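Local coordinates for polyphosphate kinase (PDB 2O8R), which probably catalyses the reversible, magnesium-dependent transfer of the terminal phosphate of ATP onto long-chain polyphosphate, at residues T155-G160 with Y230-S235; S159-L164 with V184-L189. The protein carries 3 engineered substitutions. One frame throughout, in Å; residues are numbered along the deposited sequence. Where two conformers were deposited one is given.

Contact 1 of 2, residues T155-G160 with Y230-S235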
ATOM      1  N   THR A 155      18.135  14.645  20.021  1.00 77.71           N
ATOM      2  CA  THR A 155      17.610  14.298  18.695  1.00 82.50           C
ATOM      3  C   THR A 155      17.659  12.799  18.469  1.00 79.85           C
ATOM      4  O   THR A 155      18.483  12.105  19.055  1.00 90.20           O
ATOM      5  CB  THR A 155      18.368  14.993  17.529  1.00 79.14           C
ATOM      6  OG1 THR A 155      19.780  14.919  17.750  1.00 86.23           O
ATOM      7  CG2 THR A 155      17.946  16.451  17.383  1.00 83.26           C
ATOM      8  N   PHE A 156      16.767  12.315  17.614  1.00 81.01           N
ATOM      9  CA  PHE A 156      16.687  10.903  17.265  1.00 67.80           C
ATOM     10  C   PHE A 156      17.215  10.706  15.850  1.00 69.08           C
ATOM     11  O   PHE A 156      17.107  11.596  15.010  1.00 75.49           O
ATOM     12  CB  PHE A 156      15.230  10.450  17.328  1.00 63.87           C
ATOM     13  CG  PHE A 156      15.052   8.966  17.323  1.00 74.73           C
ATOM     14  CD1 PHE A 156      15.201   8.235  18.497  1.00 73.11           C
ATOM     15  CD2 PHE A 156      14.725   8.295  16.151  1.00 73.51           C
ATOM     16  CE1 PHE A 156      15.041   6.859  18.501  1.00 45.70           C
ATOM     17  CE2 PHE A 156      14.551   6.915  16.150  1.00 80.16           C
ATOM     18  CZ  PHE A 156      14.707   6.196  17.329  1.00 70.63           C
ATOM     19  N   ILE A 157      17.796   9.543  15.590  1.00 66.14           N
ATOM     20  CA  ILE A 157      18.191   9.156  14.240  1.00 64.95           C
ATOM     21  C   ILE A 157      17.506   7.829  13.918  1.00 57.72           C
ATOM     22  O   ILE A 157      17.873   6.793  14.468  1.00 61.87           O
ATOM     23  CB  ILE A 157      19.728   9.018  14.116  1.00 63.44           C
ATOM     24  CG1 ILE A 157      20.402  10.362  14.371  1.00 71.32           C
ATOM     25  CG2 ILE A 157      20.139   8.499  12.743  1.00 57.30           C
ATOM     26  CD1 ILE A 157      21.919  10.312  14.316  1.00 80.59           C
ATOM     27  N   ARG A 158      16.501   7.874  13.045  1.00 54.29           N
ATOM     28  CA  ARG A 158      15.703   6.689  12.701  1.00 49.79           C
ATOM     29  C   ARG A 158      16.482   5.646  11.912  1.00 60.58           C
ATOM     30  O   ARG A 158      17.431   5.959  11.179  1.00 64.49           O
ATOM     31  CB  ARG A 158      14.464   7.082  11.904  1.00 41.03           C
ATOM     32  CG  ARG A 158      13.617   8.131  12.580  1.00 43.12           C
ATOM     33  CD  ARG A 158      12.435   8.474  11.736  1.00 32.06           C
ATOM     34  NE  ARG A 158      11.527   7.346  11.537  1.00 72.51           N
ATOM     35  CZ  ARG A 158      10.491   7.374  10.700  1.00 84.71           C
ATOM     36  NH1 ARG A 158      10.247   8.469   9.986  1.00 91.42           N
ATOM     37  NH2 ARG A 158       9.702   6.314  10.565  1.00 83.73           N
ATOM     38  N   SER A 159      16.063   4.399  12.071  1.00 60.61           N
ATOM     39  CA  SER A 159      16.735   3.301  11.416  1.00 71.58           C
ATOM     40  C   SER A 159      16.236   3.171   9.986  1.00 68.95           C
ATOM     41  O   SER A 159      15.143   3.649   9.646  1.00 67.53           O
ATOM     42  CB  SER A 159      16.561   1.998  12.203  1.00 69.39           C
ATOM     43  OG  SER A 159      15.197   1.660  12.331  1.00 99.23           O
ATOM     44  N   GLY A 160      17.067   2.557   9.147  1.00 71.48           N
ATOM     45  CA  GLY A 160      16.725   2.295   7.751  1.00 70.08           C
ATOM     46  C   GLY A 160      16.759   3.523   6.870  1.00 69.12           C
ATOM     47  O   GLY A 160      16.540   3.431   5.668  1.00 74.91           O
ATOM     48  N   TYR A 230      29.058  13.670   5.926  1.00 53.82           N
ATOM     49  CA  TYR A 230      29.270  12.229   5.884  1.00 48.54           C
ATOM     50  C   TYR A 230      27.935  11.522   6.064  1.00 54.46           C
ATOM     51  O   TYR A 230      27.121  11.918   6.909  1.00 50.38           O
ATOM     52  CB  TYR A 230      30.218  11.795   6.994  1.00 65.57           C
ATOM     53  CG  TYR A 230      31.328  12.778   7.311  1.00 79.29           C
ATOM     54  CD1 TYR A 230      32.594  12.632   6.748  1.00 62.60           C
ATOM     55  CD2 TYR A 230      31.114  13.848   8.187  1.00 77.30           C
ATOM     56  CE1 TYR A 230      33.610  13.518   7.045  1.00 71.97           C
ATOM     57  CE2 TYR A 230      32.126  14.744   8.482  1.00 78.89           C
ATOM     58  CZ  TYR A 230      33.375  14.571   7.911  1.00 73.58           C
ATOM     59  OH  TYR A 230      34.386  15.455   8.203  1.00 72.00           O
ATOM     60  N   SER A 231      27.708  10.489   5.255  1.00 58.81           N
ATOM     61  CA  SER A 231      26.470   9.726   5.312  1.00 56.80           C
ATOM     62  C   SER A 231      26.562   8.788   6.487  1.00 62.64           C
ATOM     63  O   SER A 231      27.594   8.145   6.702  1.00 54.31           O
ATOM     64  CB  SER A 231      26.244   8.915   4.033  1.00 58.89           C
ATOM     65  OG  SER A 231      26.223   9.749   2.893  1.00 81.80           O
ATOM     66  N   ILE A 232      25.484   8.726   7.254  1.00 55.18           N
ATOM     67  CA  ILE A 232      25.381   7.780   8.345  1.00 57.42           C
ATOM     68  C   ILE A 232      24.088   6.983   8.248  1.00 56.98           C
ATOM     69  O   ILE A 232      23.151   7.381   7.557  1.00 67.86           O
ATOM     70  CB  ILE A 232      25.465   8.471   9.716  1.00 65.68           C
ATOM     71  CG1 ILE A 232      24.430   9.601   9.817  1.00 60.50           C
ATOM     72  CG2 ILE A 232      26.887   8.968   9.971  1.00 64.78           C
ATOM     73  CD1 ILE A 232      24.229  10.131  11.214  1.00 48.28           C
ATOM     74  N   LYS A 233      24.060   5.859   8.955  1.00 61.93           N
ATOM     75  CA  LYS A 233      22.925   4.950   9.001  1.00 62.38           C
ATOM     76  C   LYS A 233      23.005   4.186  10.318  1.00 64.96           C
ATOM     77  O   LYS A 233      24.085   3.754  10.729  1.00 63.12           O
ATOM     78  CB  LYS A 233      23.007   3.984   7.821  1.00 68.12           C
ATOM     79  CG  LYS A 233      22.083   2.772   7.875  1.00 74.32           C
ATOM     80  CD  LYS A 233      22.371   1.848   6.694  1.00 73.05           C
ATOM     81  CE  LYS A 233      21.826   0.451   6.911  1.00 84.36           C
ATOM     82  NZ  LYS A 233      20.345   0.402   6.815  1.00 95.21           N
ATOM     83  N   VAL A 234      21.875   4.029  10.989  1.00 61.29           N
ATOM     84  CA  VAL A 234      21.833   3.201  12.183  1.00 63.03           C
ATOM     85  C   VAL A 234      20.794   2.114  11.985  1.00 67.18           C
ATOM     86  O   VAL A 234      19.715   2.387  11.483  1.00 86.72           O
ATOM     87  CB  VAL A 234      21.560   4.050  13.468  1.00 65.75           C
ATOM     88  CG1 VAL A 234      20.403   5.001  13.270  1.00 59.83           C
ATOM     89  CG2 VAL A 234      21.324   3.174  14.684  1.00 68.11           C
ATOM     90  N   SER A 235      21.139   0.871  12.315  1.00 75.06           N
ATOM     91  CA  SER A 235      20.126  -0.178  12.454  1.00 65.79           C
ATOM     92  C   SER A 235      19.868  -0.329  13.936  1.00 67.43           C
ATOM     93  O   SER A 235      20.814  -0.316  14.726  1.00 82.99           O
ATOM     94  CB  SER A 235      20.610  -1.517  11.898  1.00 59.85           C
ATOM     95  OG  SER A 235      21.223  -1.385  10.630  1.00 57.21           O
TER

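Contact 2 of 2, residues S159-L164 with V184-L189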
ATOM      1  N   SER A 159      16.063   4.399  12.071  1.00 60.61           N
ATOM      2  CA  SER A 159      16.735   3.301  11.416  1.00 71.58           C
ATOM      3  C   SER A 159      16.236   3.171   9.986  1.00 68.95           C
ATOM      4  O   SER A 159      15.143   3.649   9.646  1.00 67.53           O
ATOM      5  CB  SER A 159      16.561   1.998  12.203  1.00 69.39           C
ATOM      6  OG  SER A 159      15.197   1.660  12.331  1.00 99.23           O
ATOM      7  N   GLY A 160      17.067   2.557   9.147  1.00 71.48           N
ATOM      8  CA  GLY A 160      16.725   2.295   7.751  1.00 70.08           C
ATOM      9  C   GLY A 160      16.759   3.523   6.870  1.00 69.12           C
ATOM     10  O   GLY A 160      16.540   3.431   5.668  1.00 74.91           O
ATOM     11  N   ARG A 161      17.023   4.677   7.476  1.00 74.89           N
ATOM     12  CA  ARG A 161      17.129   5.930   6.741  0.50 64.98           C
ATOM     13  C   ARG A 161      18.595   6.338   6.565  1.00 66.64           C
ATOM     14  O   ARG A 161      19.497   5.764   7.186  1.00 73.90           O
ATOM     15  CB  ARG A 161      16.338   7.038   7.450  0.50 55.38           C
ATOM     16  CG  ARG A 161      14.848   6.750   7.620  0.50 60.06           C
ATOM     17  CD  ARG A 161      14.073   6.879   6.309  0.50 49.81           C
ATOM     18  NE  ARG A 161      13.459   8.198   6.123  0.50 61.87           N
ATOM     19  CZ  ARG A 161      14.007   9.191   5.427  0.50 48.94           C
ATOM     20  NH1 ARG A 161      15.193   9.030   4.857  0.50 57.53           N
ATOM     21  NH2 ARG A 161      13.373  10.349   5.301  0.50 25.98           N
ATOM     22  N   VAL A 162      18.827   7.322   5.708  1.00 58.73           N
ATOM     23  CA  VAL A 162      20.147   7.866   5.517  1.00 51.46           C
ATOM     24  C   VAL A 162      20.110   9.273   6.056  1.00 51.05           C
ATOM     25  O   VAL A 162      19.180  10.021   5.770  1.00 57.30           O
ATOM     26  CB  VAL A 162      20.504   7.919   4.039  1.00 50.89           C
ATOM     27  CG1 VAL A 162      21.790   8.687   3.829  1.00 61.85           C
ATOM     28  CG2 VAL A 162      20.621   6.527   3.488  1.00 68.89           C
ATOM     29  N   TYR A 163      21.102   9.619   6.866  1.00 54.96           N
ATOM     30  CA  TYR A 163      21.264  10.995   7.329  1.00 46.74           C
ATOM     31  C   TYR A 163      22.642  11.497   6.951  1.00 52.24           C
ATOM     32  O   TYR A 163      23.582  10.713   6.722  1.00 48.68           O
ATOM     33  CB  TYR A 163      21.126  11.101   8.841  1.00 32.54           C
ATOM     34  CG  TYR A 163      19.764  10.823   9.415  1.00 43.02           C
ATOM     35  CD1 TYR A 163      19.033  11.835  10.024  1.00 40.05           C
ATOM     36  CD2 TYR A 163      19.218   9.545   9.384  1.00 47.46           C
ATOM     37  CE1 TYR A 163      17.790  11.580  10.577  1.00 43.22           C
ATOM     38  CE2 TYR A 163      17.968   9.280   9.933  1.00 52.61           C
ATOM     39  CZ  TYR A 163      17.259  10.301  10.524  1.00 45.60           C
ATOM     40  OH  TYR A 163      16.021  10.040  11.076  1.00 61.71           O
ATOM     41  N   LEU A 164      22.748  12.817   6.891  1.00 54.00           N
ATOM     42  CA  LEU A 164      23.998  13.489   6.632  1.00 46.14           C
ATOM     43  C   LEU A 164      24.395  14.197   7.903  1.00 52.28           C
ATOM     44  O   LEU A 164      23.642  15.023   8.434  1.00 63.21           O
ATOM     45  CB  LEU A 164      23.804  14.513   5.523  1.00 49.63           C
ATOM     46  CG  LEU A 164      24.281  14.265   4.094  1.00 57.33           C
ATOM     47  CD1 LEU A 164      24.858  12.879   3.849  1.00 67.06           C
ATOM     48  CD2 LEU A 164      23.132  14.559   3.156  1.00 61.15           C
ATOM     49  N   VAL A 184      17.722  12.860   4.591  1.00 35.36           N
ATOM     50  CA  VAL A 184      17.603  12.695   3.158  1.00 39.48           C
ATOM     51  C   VAL A 184      16.199  12.166   2.889  1.00 35.88           C
ATOM     52  O   VAL A 184      15.898  11.002   3.139  1.00 59.97           O
ATOM     53  CB  VAL A 184      18.771  11.887   2.559  1.00 38.12           C
ATOM     54  CG1 VAL A 184      19.990  12.097   3.417  1.00 30.22           C
ATOM     55  CG2 VAL A 184      18.460  10.427   2.465  1.00 55.11           C
ATOM     56  N   PRO A 185      15.315  13.050   2.418  1.00 51.65           N
ATOM     57  CA  PRO A 185      13.871  12.798   2.407  1.00 50.71           C
ATOM     58  C   PRO A 185      13.438  11.760   1.384  1.00 50.57           C
ATOM     59  O   PRO A 185      12.679  12.071   0.466  1.00 57.60           O
ATOM     60  CB  PRO A 185      13.277  14.164   2.054  1.00 41.65           C
ATOM     61  CG  PRO A 185      14.359  14.884   1.335  1.00 54.85           C
ATOM     62  CD  PRO A 185      15.671  14.358   1.841  1.00 56.99           C
ATOM     63  N   THR A 186      13.908  10.528   1.541  1.00 57.10           N
ATOM     64  CA  THR A 186      13.549   9.476   0.596  1.00 58.75           C
ATOM     65  C   THR A 186      12.148   8.958   0.865  1.00 47.67           C
ATOM     66  O   THR A 186      11.628   8.144   0.118  1.00 67.91           O
ATOM     67  CB  THR A 186      14.548   8.331   0.585  1.00 38.08           C
ATOM     68  OG1 THR A 186      14.685   7.805   1.910  1.00 69.62           O
ATOM     69  CG2 THR A 186      15.871   8.826   0.105  1.00 54.28           C
ATOM     70  N   ASP A 187      11.537   9.466   1.924  1.00 47.89           N
ATOM     71  CA  ASP A 187      10.133   9.225   2.191  1.00 45.63           C
ATOM     72  C   ASP A 187       9.245  10.064   1.275  1.00 38.56           C
ATOM     73  O   ASP A 187       8.030   9.896   1.255  1.00 57.86           O
ATOM     74  CB  ASP A 187       9.829   9.554   3.654  1.00 41.13           C
ATOM     75  CG  ASP A 187      10.302  10.955   4.063  1.00 61.39           C
ATOM     76  OD1 ASP A 187      10.739  11.740   3.193  1.00 79.50           O
ATOM     77  OD2 ASP A 187      10.238  11.271   5.272  1.00 71.14           O
ATOM     78  N   GLY A 188       9.852  11.000   0.553  1.00 46.82           N
ATOM     79  CA  GLY A 188       9.114  11.902  -0.326  1.00 35.48           C
ATOM     80  C   GLY A 188       9.735  12.065  -1.707  1.00 45.69           C
ATOM     81  O   GLY A 188       9.104  12.596  -2.614  1.00 53.42           O
ATOM     82  N   LEU A 189      10.976  11.615  -1.863  1.00 45.54           N
ATOM     83  CA  LEU A 189      11.683  11.711  -3.136  1.00 44.71           C
ATOM     84  C   LEU A 189      12.371  10.384  -3.451  1.00 49.72           C
ATOM     85  O   LEU A 189      12.563   9.558  -2.562  1.00 55.99           O
ATOM     86  CB  LEU A 189      12.719  12.830  -3.062  1.00 54.82           C
ATOM     87  CG  LEU A 189      12.250  14.282  -3.128  1.00 50.40           C
ATOM     88  CD1 LEU A 189      13.454  15.159  -3.343  1.00 32.33           C
ATOM     89  CD2 LEU A 189      11.266  14.467  -4.253  1.00 29.93           C
TER

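Contact 1 of 2, residues T155-G160 with Y230-S235
I157 opens the contact with both branches of its side chain, which meet different residues of the strand. The longer branch, with CG1 anti to the carbonyl carbon (chi1 -63°) and extended beyond it, brings CD1 within 3.9 Å of I232 CD1, the two side chains crossing at about a right angle. The shorter branch lies over V234, with I157 CG2 3.5 Å from V234 CG1. That methyl also comes near the loop backbone, V234 CG1 being 3.3 Å from I157 O. At S159 the meeting becomes one of backbones: S159 CA is 3.1 Å from V234 O, a CA-H...O approach; no conventional hydrogen bond joins the two segments. The hydroxyl of S159 is instead bonded to D239. G160 ends the run with CA 4.2 Å from K233 NZ, whose ammonium is held by E50 in a salt bridge and by N302. In the mixed sheet of the polyphosphate kinase middle domain, the loop thus passes from one face of strand 225-235 round its edge, near its C-terminal end, on the side where strand 163-169 pairs with it; strand 268-272 is bonded along the other edge, and L181 of strand 178-183 touches both isoleucines.

Contact 2 of 2, residues S159-L164 with V184-L189
V184 presses its side chain against the backbone and side chain of V162. From V184 CB, which lies 3.7 Å from V162 O, the two methyls diverge, yet both approach that oxygen: V184 CG1 is 3.2 Å and V184 CG2 3.4 Å from V162 O. Both also come near V162 CG1. Beyond this, V184 CG1 reaches the leucine, 4.0 Å from L164 CD2, where the side chains cross at about a right angle, while V184 CG2 packs on the stem of the valine, 3.6 Å from V162 CB. The backbone joins in through a weak hydrogen bond from V184 N to V162 O. These two atoms lie in line with the antiparallel pairing of strands 163-169 and 178-183, a beta hairpin in the mixed sheet of the middle domain. There the chain turns sharply: P185 is the centre of an inverse gamma turn, closed by T186 N on V184 O. That oxygen has a second donor in R161, which is modelled in two conformers; the guanidinium contacts hold for one of them and are less certain for that reason, the salt bridge included. In this conformer R161 NH1 is 2.7 Å from V184 O with an N-H...O angle of 163°, and it approaches from the face of the carbonyl opposite to T186 N. V184 O lies almost in the guanidinium plane. Bends at chi2 and chi3 bring the guanidinium to the loop 184-187, where R161 NH2 forms a salt bridge with D187 OD2 at 3.3 Å, its hydrogen bond weak and the guanidinium and carboxylate planes standing 66° apart.

Overall arrangement
Contact 1 and contact 2 both start from one continuous run of chain, sharing S159 and G160, and their centres are about 9 Å apart. Contact 2 is the more local, spanning the hairpin of strands 163-169 and 178-183; contact 1 encloses it in sequence, closing only when strand 225-235 arrives. That strand lies beside 163-169 in the same sheet, and Y163 links the two contacts: its carbonyl accepts from I232 N and its hydroxyl from R158 N. The hydroxyl thus ties the loop to strand 163-169, and the carbonyl ties that strand to 225-235, within the middle domain. Both contacts reach the second subunit, 155-160 packing on its P141 and P145 and L189 on its F410.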